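Local coordinates for protein probable threonyl-tRNA synthetase 1 (PDB 3A32) that probably catalyses the two-step attachment of threonine to its tRNA, activating the amino acid with ATP, but lacks the domain for editing mischarged seryl-tRNA, at residues Y96-D99 and E104-V107; I75-E80 and C112-L117; P42-S45 and I51-A54; I18-D23 and R31-F36; F182-L187 and R311-S316. All blocks are in the same frame, centred on the assembly; numbering follows the deposited sequence.

Contact 1: residues Y96-D99 and E104-V107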
# COMPACT_ATOMS: atom_id res chain seq x y z
N TYR A 96 10.81 -5.81 20.16
CA TYR A 96 11.96 -6.44 19.55
C TYR A 96 13.10 -5.40 19.42
O TYR A 96 12.96 -4.39 18.71
CB TYR A 96 11.59 -7.05 18.18
CG TYR A 96 10.50 -8.11 18.27
CD1 TYR A 96 10.64 -9.22 19.13
CD2 TYR A 96 9.36 -8.03 17.47
CE1 TYR A 96 9.65 -10.22 19.18
CE2 TYR A 96 8.39 -9.00 17.51
CZ TYR A 96 8.53 -10.09 18.37
OH TYR A 96 7.54 -11.06 18.42
N LEU A 97 14.18 -5.64 20.15
CA LEU A 97 15.25 -4.63 20.26
C LEU A 97 16.52 -5.10 19.59
O LEU A 97 16.83 -6.30 19.57
CB LEU A 97 15.54 -4.27 21.71
CG LEU A 97 14.35 -3.65 22.44
CD1 LEU A 97 14.73 -3.38 23.90
CD2 LEU A 97 13.90 -2.38 21.76
N PHE A 98 17.26 -4.16 19.02
CA PHE A 98 18.51 -4.51 18.37
C PHE A 98 19.45 -3.30 18.41
O PHE A 98 19.06 -2.16 18.72
CB PHE A 98 18.27 -5.06 16.94
CG PHE A 98 17.59 -4.09 16.00
CD1 PHE A 98 18.35 -3.23 15.17
CD2 PHE A 98 16.20 -4.02 15.92
CE1 PHE A 98 17.75 -2.29 14.27
CE2 PHE A 98 15.55 -3.07 15.03
CZ PHE A 98 16.32 -2.22 14.22
N ASP A 99 20.71 -3.58 18.12
CA ASP A 99 21.78 -2.64 18.20
C ASP A 99 22.22 -2.15 16.81
O ASP A 99 22.29 -2.97 15.90
CB ASP A 99 22.97 -3.38 18.82
CG ASP A 99 24.05 -2.44 19.26
OD1 ASP A 99 23.79 -1.80 20.32
OD2 ASP A 99 25.10 -2.33 18.54
N GLU A 104 20.71 1.58 20.66
CA GLU A 104 19.55 0.71 20.75
C GLU A 104 18.37 1.18 19.85
O GLU A 104 17.97 2.37 19.89
CB GLU A 104 19.07 0.71 22.19
CG GLU A 104 18.00 -0.37 22.41
CD GLU A 104 17.53 -0.38 23.81
OE1 GLU A 104 17.11 0.69 24.28
OE2 GLU A 104 17.62 -1.43 24.45
N PHE A 105 17.85 0.24 19.06
CA PHE A 105 16.75 0.46 18.12
C PHE A 105 15.72 -0.58 18.41
O PHE A 105 16.05 -1.61 19.02
CB PHE A 105 17.22 0.29 16.68
CG PHE A 105 17.78 1.56 16.06
CD1 PHE A 105 17.05 2.25 15.12
CD2 PHE A 105 19.03 2.07 16.48
CE1 PHE A 105 17.56 3.44 14.51
CE2 PHE A 105 19.55 3.26 15.92
CZ PHE A 105 18.83 3.94 14.91
N ALA A 106 14.50 -0.33 17.97
CA ALA A 106 13.40 -1.24 18.11
C ALA A 106 12.66 -1.33 16.77
O ALA A 106 12.59 -0.36 16.01
CB ALA A 106 12.43 -0.71 19.17
N VAL A 107 12.09 -2.51 16.51
CA VAL A 107 11.06 -2.66 15.52
C VAL A 107 9.82 -2.02 16.15
O VAL A 107 9.46 -2.32 17.32
CB VAL A 107 10.86 -4.16 15.16
CG1 VAL A 107 9.88 -4.32 14.02
CG2 VAL A 107 12.24 -4.79 14.77
O HOH W 1 8.77 -4.41 18.63
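Phe-98 and Phe-105 pair across an antiparallel beta hairpin made of strands 96-100 and 103-107. They are a hydrogen-bonded pair. Phe-98 N donates to Phe-105 O at 2.8 Å, and Phe-105 N donates back to Phe-98 O at 2.7 Å with an N-H...O angle of 163°.

The main apolar packing is on the Phe-98 side of the hairpin. Phe-105 CB sits over one face of the Phe-98 ring, displaced toward the rim. Phe-105 CB lies 3.6 Å from Phe-98 CE1. Val-107 CG2 meets the edge of the same ring at Phe-98 CE2, 3.7 Å away. Phe-98 CG stands between its backbone N and carbonyl carbon (chi1 61°), which turns the ring over the partner strand. With an alanine here, Phe-105 CB and Val-107 CG2 would probably face a gap, and Tyr-96 of the second subunit would lose its ring partner.

On the other side, Leu-97 CD2 presses on Ala-106 CB at 3.4 Å, tighter than usual. Leu-97 CD1 rests by Glu-104 OE2. That carboxylate is held by Thr-79 at OE1 and by a salt bridge to Arg-92 at OE2.

One water links the strands where the hairpin is farthest from its turn. It accepts from Tyr-96 N at 2.9 Å and donates to Val-107 O at 2.6 Å.

Contact 2: residues I75-E80 and C112-L117. With ZN (zinc ion), chain G.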
# COMPACT_ATOMS: atom_id res chain seq x y z
N ILE A 75 9.48 1.68 9.93
CA ILE A 75 9.34 0.44 10.63
C ILE A 75 10.25 0.29 11.85
O ILE A 75 9.88 -0.46 12.80
CB ILE A 75 9.39 -0.72 9.62
CG1 ILE A 75 8.11 -0.58 8.79
CG2 ILE A 75 9.59 -2.11 10.34
CD1 ILE A 75 7.70 -1.73 7.97
N ILE A 76 11.40 0.97 11.85
CA ILE A 76 12.31 0.93 12.98
C ILE A 76 12.47 2.32 13.58
O ILE A 76 12.06 3.31 12.98
CB ILE A 76 13.65 0.29 12.64
CG1 ILE A 76 14.44 1.12 11.58
CG2 ILE A 76 13.42 -1.18 12.22
CD1 ILE A 76 16.02 0.73 11.42
N ALA A 77 12.99 2.39 14.79
CA ALA A 77 13.22 3.67 15.43
C ALA A 77 14.24 3.50 16.53
O ALA A 77 14.32 2.43 17.11
CB ALA A 77 11.92 4.24 16.04
N SER A 78 14.99 4.55 16.81
CA SER A 78 15.80 4.58 18.03
C SER A 78 14.84 4.39 19.16
O SER A 78 13.71 4.91 19.12
CB SER A 78 16.47 5.96 18.18
OG SER A 78 17.03 6.18 19.48
N THR A 79 15.29 3.69 20.21
CA THR A 79 14.46 3.60 21.40
C THR A 79 14.28 4.91 22.15
O THR A 79 13.42 5.00 23.05
CB THR A 79 14.93 2.52 22.37
OG1 THR A 79 16.36 2.60 22.55
CG2 THR A 79 14.51 1.13 21.86
N GLU A 80 15.05 5.95 21.79
CA GLU A 80 14.75 7.29 22.32
C GLU A 80 13.29 7.67 22.02
O GLU A 80 12.61 8.33 22.79
CB GLU A 80 15.66 8.36 21.74
CG GLU A 80 17.13 8.18 22.06
CD GLU A 80 17.40 8.10 23.56
OE1 GLU A 80 16.89 9.01 24.24
OE2 GLU A 80 18.09 7.14 24.03
N CYS A 112 1.98 5.61 17.07
CA CYS A 112 1.71 6.86 17.83
C CYS A 112 2.80 7.93 17.93
O CYS A 112 2.51 9.10 17.64
CB CYS A 112 1.17 6.56 19.27
SG CYS A 112 0.46 4.88 19.49
N PRO A 113 4.00 7.58 18.46
CA PRO A 113 5.11 8.54 18.57
C PRO A 113 5.54 9.10 17.22
O PRO A 113 5.85 10.30 17.13
CB PRO A 113 6.24 7.71 19.21
CG PRO A 113 5.52 6.57 19.97
CD PRO A 113 4.31 6.28 19.10
N TYR A 114 5.54 8.27 16.18
CA TYR A 114 5.85 8.77 14.82
C TYR A 114 4.79 9.77 14.36
O TYR A 114 5.14 10.84 13.89
CB TYR A 114 6.09 7.63 13.81
CG TYR A 114 7.57 7.14 13.73
CD1 TYR A 114 7.88 5.78 13.79
CD2 TYR A 114 8.62 8.02 13.53
CE1 TYR A 114 9.19 5.31 13.69
CE2 TYR A 114 9.94 7.56 13.40
CZ TYR A 114 10.22 6.22 13.49
OH TYR A 114 11.53 5.78 13.39
N HIS A 115 3.51 9.46 14.55
CA HIS A 115 2.39 10.36 14.14
C HIS A 115 2.45 11.68 14.88
O HIS A 115 2.13 12.69 14.30
CB HIS A 115 1.02 9.70 14.36
CG HIS A 115 0.77 8.56 13.41
ND1 HIS A 115 -0.46 7.94 13.30
CD2 HIS A 115 1.58 7.96 12.51
CE1 HIS A 115 -0.38 7.01 12.36
NE2 HIS A 115 0.84 7.01 11.87
N ILE A 116 2.88 11.65 16.16
CA ILE A 116 3.11 12.87 16.95
C ILE A 116 4.31 13.69 16.48
O ILE A 116 4.22 14.89 16.44
CB ILE A 116 3.24 12.61 18.46
CG1 ILE A 116 1.93 12.04 18.98
CG2 ILE A 116 3.61 13.94 19.23
CD1 ILE A 116 2.19 11.27 20.24
N LEU A 117 5.41 13.04 16.11
CA LEU A 117 6.51 13.76 15.50
C LEU A 117 6.07 14.50 14.22
O LEU A 117 6.53 15.63 13.94
CB LEU A 117 7.72 12.83 15.24
CG LEU A 117 8.58 12.28 16.41
CD1 LEU A 117 9.71 11.40 15.87
CD2 LEU A 117 9.20 13.40 17.33
ZN ZN G . -1.75 5.18 19.03
O HOH W 2 -2.91 3.82 18.09
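The Tyr-114 ring carries this contact, and it meets Ile-76 O at its edge, close to the ring plane. Ala-77 CB approaches the same end of the ring obliquely and lies 3.6 Å from Tyr-114 CZ. The ring reaches from helix 112-126 to strand 76-78, an outer strand, within this chain, of a small three-stranded antiparallel sheet in this class II synthetase.

The polar part is a single short bond. Tyr-114 OH donates to Ile-76 O at 2.6 Å. The hydroxyl lies in the carbonyl plane, on a lone pair, with a C=O...O angle of 140°. Tyr-114 CG lies anti to its carbonyl carbon, beside the backbone N (chi1 -88°), which sends the ring out from the helix to Ile-76 O. All three touching residues are buried. Leu-81 packs on Tyr-114 from the same chain, and Leu-43 of the second subunit also touches it.

The strand ends in a cap for the next helix. Ser-78 OG accepts from Glu-80 N at 3.1 Å.

Helix 112-126 also brings in a ligand of the zinc site. Cys-112, His-166 and His-310 bind the metal, and a water completes four ligands. Cys-112 SG is 2.3 Å from the zinc ion, and the oxygen of the water is 2.0 Å from it.

Contact 3: residues P42-S45 and I51-A54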
# COMPACT_ATOMS: atom_id res chain seq x y z
N PRO A 42 2.56 -14.34 10.04
CA PRO A 42 1.68 -14.75 8.93
C PRO A 42 2.30 -14.48 7.57
O PRO A 42 2.75 -13.37 7.27
CB PRO A 42 0.39 -13.90 9.14
CG PRO A 42 0.38 -13.59 10.59
CD PRO A 42 1.88 -13.42 10.98
N LEU A 43 2.31 -15.49 6.74
CA LEU A 43 2.88 -15.29 5.41
C LEU A 43 1.72 -15.26 4.44
O LEU A 43 1.09 -16.28 4.18
CB LEU A 43 3.94 -16.37 5.09
CG LEU A 43 4.55 -16.51 3.69
CD1 LEU A 43 5.19 -15.20 3.19
CD2 LEU A 43 5.58 -17.73 3.69
N PHE A 44 1.41 -14.07 3.96
CA PHE A 44 0.36 -13.90 2.97
C PHE A 44 0.80 -14.42 1.63
O PHE A 44 1.94 -14.20 1.20
CB PHE A 44 -0.16 -12.46 2.94
CG PHE A 44 -1.05 -12.16 4.09
CD1 PHE A 44 -2.40 -12.38 3.99
CD2 PHE A 44 -0.51 -11.78 5.32
CE1 PHE A 44 -3.23 -12.13 5.09
CE2 PHE A 44 -1.30 -11.55 6.40
CZ PHE A 44 -2.68 -11.73 6.29
N SER A 45 -0.11 -15.14 0.97
CA SER A 45 0.25 -15.86 -0.24
C SER A 45 -0.31 -15.11 -1.50
O SER A 45 -0.55 -13.88 -1.47
CB SER A 45 -0.22 -17.31 -0.09
OG SER A 45 0.00 -18.02 -1.27
N ILE A 51 -5.67 -8.77 -1.79
CA ILE A 51 -6.45 -8.35 -0.64
C ILE A 51 -5.70 -7.28 0.19
O ILE A 51 -6.28 -6.30 0.59
CB ILE A 51 -6.84 -9.55 0.31
CG1 ILE A 51 -7.66 -10.61 -0.40
CG2 ILE A 51 -7.67 -9.07 1.52
CD1 ILE A 51 -8.11 -11.65 0.56
N ARG A 52 -4.40 -7.50 0.45
CA ARG A 52 -3.61 -6.53 1.22
C ARG A 52 -3.43 -5.19 0.52
O ARG A 52 -3.58 -4.15 1.15
CB ARG A 52 -2.27 -7.15 1.65
CG ARG A 52 -2.54 -8.20 2.81
CD ARG A 52 -1.25 -8.66 3.43
NE ARG A 52 -0.58 -7.58 4.16
CZ ARG A 52 -0.88 -7.22 5.42
NH1 ARG A 52 -1.84 -7.85 6.09
NH2 ARG A 52 -0.21 -6.25 6.01
N TYR A 53 -3.14 -5.19 -0.78
CA TYR A 53 -3.04 -3.92 -1.50
C TYR A 53 -4.41 -3.23 -1.59
O TYR A 53 -4.46 -2.02 -1.46
CB TYR A 53 -2.44 -4.10 -2.88
CG TYR A 53 -0.97 -4.43 -2.86
CD1 TYR A 53 -0.55 -5.76 -2.78
CD2 TYR A 53 0.00 -3.43 -2.89
CE1 TYR A 53 0.81 -6.10 -2.72
CE2 TYR A 53 1.39 -3.74 -2.88
CZ TYR A 53 1.77 -5.09 -2.82
OH TYR A 53 3.08 -5.45 -2.81
N ALA A 54 -5.48 -4.00 -1.81
CA ALA A 54 -6.84 -3.42 -1.96
C ALA A 54 -7.27 -2.74 -0.65
O ALA A 54 -7.82 -1.64 -0.64
CB ALA A 54 -7.86 -4.50 -2.39
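Arg-52 sets its CD over one face of the Phe-44 ring, the two side chains crossing at about a right angle. The methylene does the closest touching, with Arg-52 CD 3.6 Å from Phe-44 CG. CD stands over the face, displaced toward the rim, in a CH-pi contact. The guanidinium is tilted to the same ring, in an off-centre cation-pi contact. Arg-52 CZ is 4.8 Å from the centroid of the Phe-44 ring, and the two planes are 37° apart. Arg-52 NH1 comes within 3.8 Å of Phe-44 CE2. The chain of Arg-52 bends at chi3 (67°), and this lets both CD and the guanidinium meet the ring.

Arg-52 lies on the long helix 48-65. This helix fits class II motif 1, which builds the dimer interface in this family. Phe-44 lies in the loop that leads into it.

The guanidinium is held at all three nitrogens. NH2 donates to Thr-161, NH1 pairs with Glu-318, and NE pairs with Glu-72 of the second subunit. The two carboxylates would be expected to stabilise the positive charge of this buried group. Farther out, Ile-18 packs on Phe-44, and backbone bonds of Leu-43 to Val-20 and of Ser-45 to Ile-18 tie down the residues before and after Phe-44.

Contact 4: residues I18-D23 and R31-F36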
# COMPACT_ATOMS: atom_id res chain seq x y z
N ILE A 18 -5.17 -17.17 1.00
CA ILE A 18 -4.87 -15.89 1.63
C ILE A 18 -3.53 -16.02 2.36
O ILE A 18 -2.69 -15.10 2.33
CB ILE A 18 -6.03 -15.46 2.57
CG1 ILE A 18 -7.32 -15.22 1.76
CG2 ILE A 18 -5.63 -14.23 3.42
CD1 ILE A 18 -8.54 -14.79 2.61
N THR A 19 -3.31 -17.17 3.00
CA THR A 19 -2.01 -17.42 3.69
C THR A 19 -1.42 -18.75 3.37
O THR A 19 -2.09 -19.65 2.85
CB THR A 19 -2.10 -17.32 5.26
OG1 THR A 19 -3.16 -18.16 5.73
CG2 THR A 19 -2.40 -15.90 5.70
N VAL A 20 -0.12 -18.86 3.66
CA VAL A 20 0.57 -20.13 3.76
C VAL A 20 0.34 -20.73 5.15
O VAL A 20 0.48 -20.05 6.15
CB VAL A 20 2.11 -19.96 3.48
CG1 VAL A 20 2.83 -21.34 3.60
CG2 VAL A 20 2.36 -19.34 2.10
N LYS A 21 -0.01 -22.01 5.22
CA LYS A 21 -0.21 -22.70 6.48
C LYS A 21 1.16 -22.98 7.14
O LYS A 21 2.06 -23.54 6.52
CB LYS A 21 -0.99 -24.00 6.23
CG LYS A 21 -2.01 -24.35 7.32
CD LYS A 21 -3.13 -25.26 6.81
CE LYS A 21 -2.69 -26.72 6.82
NZ LYS A 21 -3.80 -27.74 6.56
N PRO A 22 1.34 -22.57 8.41
CA PRO A 22 2.67 -22.75 9.07
C PRO A 22 3.14 -24.18 9.10
O PRO A 22 4.34 -24.44 9.03
CB PRO A 22 2.44 -22.28 10.50
CG PRO A 22 1.20 -21.36 10.40
CD PRO A 22 0.35 -21.89 9.25
N ASP A 23 2.20 -25.11 9.22
CA ASP A 23 2.52 -26.50 9.34
C ASP A 23 2.39 -27.28 8.04
O ASP A 23 2.50 -28.49 8.09
CB ASP A 23 1.69 -27.18 10.46
CG ASP A 23 0.19 -27.03 10.27
OD1 ASP A 23 -0.28 -26.02 9.72
OD2 ASP A 23 -0.55 -27.92 10.72
N ARG A 31 10.18 -29.96 5.60
CA ARG A 31 10.08 -29.27 6.87
C ARG A 31 8.85 -28.37 6.71
O ARG A 31 8.41 -28.10 5.57
CB ARG A 31 11.30 -28.38 7.13
CG ARG A 31 12.64 -29.09 7.16
CD ARG A 31 13.80 -28.02 7.18
NE ARG A 31 15.01 -28.41 6.40
CZ ARG A 31 15.99 -27.56 6.04
NH1 ARG A 31 15.92 -26.28 6.40
NH2 ARG A 31 17.05 -27.98 5.34
N GLU A 32 8.33 -27.89 7.84
CA GLU A 32 7.17 -27.02 7.88
C GLU A 32 7.53 -25.60 7.48
O GLU A 32 8.61 -25.13 7.85
CB GLU A 32 6.59 -27.01 9.27
CG GLU A 32 5.75 -28.21 9.53
CD GLU A 32 5.21 -28.31 10.93
OE1 GLU A 32 5.33 -27.35 11.75
OE2 GLU A 32 4.63 -29.38 11.18
N PHE A 33 6.64 -24.90 6.78
CA PHE A 33 6.93 -23.52 6.43
C PHE A 33 7.38 -22.75 7.65
O PHE A 33 8.31 -21.96 7.55
CB PHE A 33 5.79 -22.84 5.65
CG PHE A 33 5.74 -23.23 4.19
CD1 PHE A 33 6.44 -22.50 3.22
CD2 PHE A 33 5.02 -24.37 3.77
CE1 PHE A 33 6.43 -22.89 1.89
CE2 PHE A 33 5.02 -24.77 2.46
CZ PHE A 33 5.70 -24.03 1.52
N ALA A 34 6.81 -23.06 8.83
CA ALA A 34 7.11 -22.30 10.09
C ALA A 34 8.54 -22.44 10.58
O ALA A 34 9.00 -21.60 11.33
CB ALA A 34 6.15 -22.63 11.23
N THR A 35 9.24 -23.46 10.15
CA THR A 35 10.63 -23.58 10.55
C THR A 35 11.60 -22.76 9.67
O THR A 35 12.83 -22.90 9.82
CB THR A 35 11.08 -25.02 10.65
OG1 THR A 35 11.42 -25.50 9.34
CG2 THR A 35 9.98 -25.90 11.28
N PHE A 36 11.05 -21.94 8.76
CA PHE A 36 11.82 -20.98 7.98
C PHE A 36 11.37 -19.61 8.40
O PHE A 36 12.18 -18.68 8.47
CB PHE A 36 11.52 -21.08 6.52
CG PHE A 36 12.00 -22.31 5.86
CD1 PHE A 36 13.25 -22.35 5.25
CD2 PHE A 36 11.17 -23.41 5.73
CE1 PHE A 36 13.68 -23.49 4.56
CE2 PHE A 36 11.59 -24.56 5.09
CZ PHE A 36 12.85 -24.60 4.49
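Val-20 meets Phe-33 first, with CG1 over one face of the ring. Val-20 CG1 is 3.5 Å from Phe-33 CG, over the face and offset toward the rim, in a CH-pi contact. CG1 lies anti to the backbone N of Val-20 (chi1 180°), and this directs it at the ring. Lys-21 adds only its carbonyl, with Lys-21 O at 3.9 Å from Phe-33 CB.

Pro-22 makes the polar link. Pro-22 O accepts from Ala-34 N at 2.8 Å, in the carbonyl plane and on a lone pair. Pro-22 CB also rests on Ala-34 CB at 3.8 Å.

Asp-23 packs against the extended chain of Glu-32. Glu-32 CG lies 3.6 Å from Asp-23 O, and Glu-32 CD lies 3.7 Å from Asp-23 CB. Were Glu-32 a glycine, CG and the carboxylate would be gone and the Asp-23 backbone would probably lose its cover on this side. Glu-32 O takes two bonds, from Thr-35 N and Thr-35 OG1, beside the short helix 34-37.

The two segments thus form a loop closed onto that helix. Ile-18 reaches back to helix 317-327 at Leu-321 and Leu-325. Val-20 packs on Leu-118, from helix 112-126 of the second subunit.

Contact 5: residues F182-L187 and R311-S316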
# COMPACT_ATOMS: atom_id res chain seq x y z
N PHE A 182 -17.25 6.77 15.20
CA PHE A 182 -18.28 5.75 15.15
C PHE A 182 -18.88 5.66 13.75
O PHE A 182 -19.08 4.55 13.24
CB PHE A 182 -19.42 5.96 16.18
CG PHE A 182 -20.59 5.04 15.94
CD1 PHE A 182 -20.60 3.74 16.44
CD2 PHE A 182 -21.67 5.44 15.17
CE1 PHE A 182 -21.68 2.86 16.19
CE2 PHE A 182 -22.74 4.57 14.91
CZ PHE A 182 -22.73 3.28 15.43
N GLU A 183 -19.18 6.81 13.13
CA GLU A 183 -19.84 6.81 11.80
C GLU A 183 -18.89 6.22 10.74
O GLU A 183 -19.33 5.53 9.84
CB GLU A 183 -20.31 8.21 11.40
CG GLU A 183 -21.49 8.75 12.19
CD GLU A 183 -22.87 8.14 11.82
OE1 GLU A 183 -23.02 6.91 11.78
OE2 GLU A 183 -23.82 8.90 11.55
N GLU A 184 -17.60 6.47 10.88
CA GLU A 184 -16.60 5.85 10.01
C GLU A 184 -16.58 4.32 10.13
O GLU A 184 -16.56 3.62 9.14
CB GLU A 184 -15.23 6.47 10.33
CG GLU A 184 -15.15 7.90 9.85
CD GLU A 184 -14.05 8.70 10.45
OE1 GLU A 184 -13.18 8.17 11.17
OE2 GLU A 184 -14.05 9.90 10.17
N MET A 185 -16.60 3.82 11.36
CA MET A 185 -16.59 2.39 11.64
C MET A 185 -17.79 1.70 10.97
O MET A 185 -17.64 0.65 10.31
CB MET A 185 -16.55 2.15 13.16
CG MET A 185 -16.60 0.66 13.60
SD MET A 185 -18.28 -0.02 13.48
CE MET A 185 -19.32 1.18 14.35
N LYS A 186 -18.97 2.30 11.13
CA LYS A 186 -20.19 1.78 10.54
C LYS A 186 -20.17 1.71 8.99
O LYS A 186 -20.57 0.69 8.39
CB LYS A 186 -21.35 2.62 11.05
CG LYS A 186 -22.71 2.28 10.45
CD LYS A 186 -23.74 2.86 11.33
CE LYS A 186 -25.15 2.33 11.04
NZ LYS A 186 -25.59 2.54 9.60
N LEU A 187 -19.73 2.81 8.35
CA LEU A 187 -19.52 2.86 6.89
C LEU A 187 -18.56 1.75 6.36
O LEU A 187 -18.87 1.12 5.34
CB LEU A 187 -18.98 4.24 6.46
CG LEU A 187 -19.88 5.49 6.55
CD1 LEU A 187 -19.05 6.78 6.42
CD2 LEU A 187 -20.99 5.44 5.51
N ARG A 311 -7.24 5.84 17.64
CA ARG A 311 -8.47 5.15 17.21
C ARG A 311 -8.20 4.17 16.09
O ARG A 311 -7.40 4.44 15.23
CB ARG A 311 -9.56 6.16 16.82
CG ARG A 311 -9.19 7.24 15.78
CD ARG A 311 -9.77 6.96 14.37
NE ARG A 311 -9.11 5.88 13.61
CZ ARG A 311 -9.48 5.50 12.38
NH1 ARG A 311 -10.50 6.10 11.76
NH2 ARG A 311 -8.83 4.52 11.76
N ALA A 312 -8.86 3.01 16.10
CA ALA A 312 -8.91 2.16 14.91
C ALA A 312 -10.36 1.79 14.72
O ALA A 312 -11.09 1.77 15.69
CB ALA A 312 -8.03 0.91 15.09
N LEU A 313 -10.78 1.43 13.50
CA LEU A 313 -12.14 0.94 13.24
C LEU A 313 -12.18 -0.56 13.30
O LEU A 313 -13.05 -1.10 13.93
CB LEU A 313 -12.69 1.44 11.89
CG LEU A 313 -12.52 2.93 11.52
CD1 LEU A 313 -13.12 3.21 10.15
CD2 LEU A 313 -13.13 3.91 12.55
N LEU A 314 -11.25 -1.23 12.62
CA LEU A 314 -11.16 -2.69 12.57
C LEU A 314 -10.27 -3.16 13.72
O LEU A 314 -10.60 -4.13 14.39
CB LEU A 314 -10.55 -3.14 11.23
CG LEU A 314 -11.18 -2.60 9.93
CD1 LEU A 314 -10.50 -3.16 8.64
CD2 LEU A 314 -12.68 -2.85 9.93
N GLY A 315 -9.13 -2.47 13.93
CA GLY A 315 -8.17 -2.89 14.97
C GLY A 315 -6.99 -3.57 14.30
O GLY A 315 -6.42 -3.01 13.39
N SER A 316 -6.64 -4.78 14.73
CA SER A 316 -5.74 -5.59 13.94
C SER A 316 -6.52 -6.08 12.72
O SER A 316 -7.59 -6.67 12.84
CB SER A 316 -5.24 -6.76 14.76
OG SER A 316 -4.60 -7.73 13.94
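Segment 182-187, on helix 174-191, and segment 311-316 come closest at Met-185 and Leu-313, whose CA atoms are 4.9 Å apart. The strand holding Arg-311 turns a corner at Leu-313, Leu-314 and Gly-315. Gly-315 has a positive phi (104°), where a side chain would be jammed against the preceding carbonyl O.

Leu-313 is the main apolar side chain. Its CG is anti to the carbonyl carbon (chi1 -46°), which points both methyls at the helix backbone. Leu-313 CD1 is 3.6 Å from Glu-184 O, and Leu-313 CD2 is 3.7 Å from Met-185 N. Leu-313 CD2 also touches Met-185 CB at 3.9 Å.

The helix packs here on the mainly antiparallel sheet of the class II catalytic core. Strand 306-316 and the helix after it fit class II motif 3. Three backbone nitrogens of the corner, those of Leu-313, Leu-314 and Gly-315, bond to the carboxylate of Asp-163.

Glu-184 and Arg-311 form a long salt bridge, with Glu-184 OE1 at 3.4 Å from Arg-311 NH1. The oxygen comes in at the edge of the guanidinium, and the carboxylate plane is turned 56° from it. Tyr-68 OH bonds to both Glu-184 OE1 and Arg-311 NH1, while Arg-311 NH2 donates to Asp-163 O.

Along the chain contact 4 closes first, then contact 3. Contact 1 is nested within the loop closed by contact 2, and contact 5 comes last. Contacts 1 and 2 lie about 12 Å apart between centres and share the small three-stranded sheet, where strands 76-78 and 103-107 are neighbours. Contacts 3 and 4 also touch, through backbone bonds between segments 18-23 and 42-45. These four contacts all reach the second subunit, so they belong to the dimer interface region. Contact 5 touches no other chain. It lies in the catalytic core, with its centre about 23 Å from that of contact 2, yet its strand 306-316 carries the zinc ligand His-310.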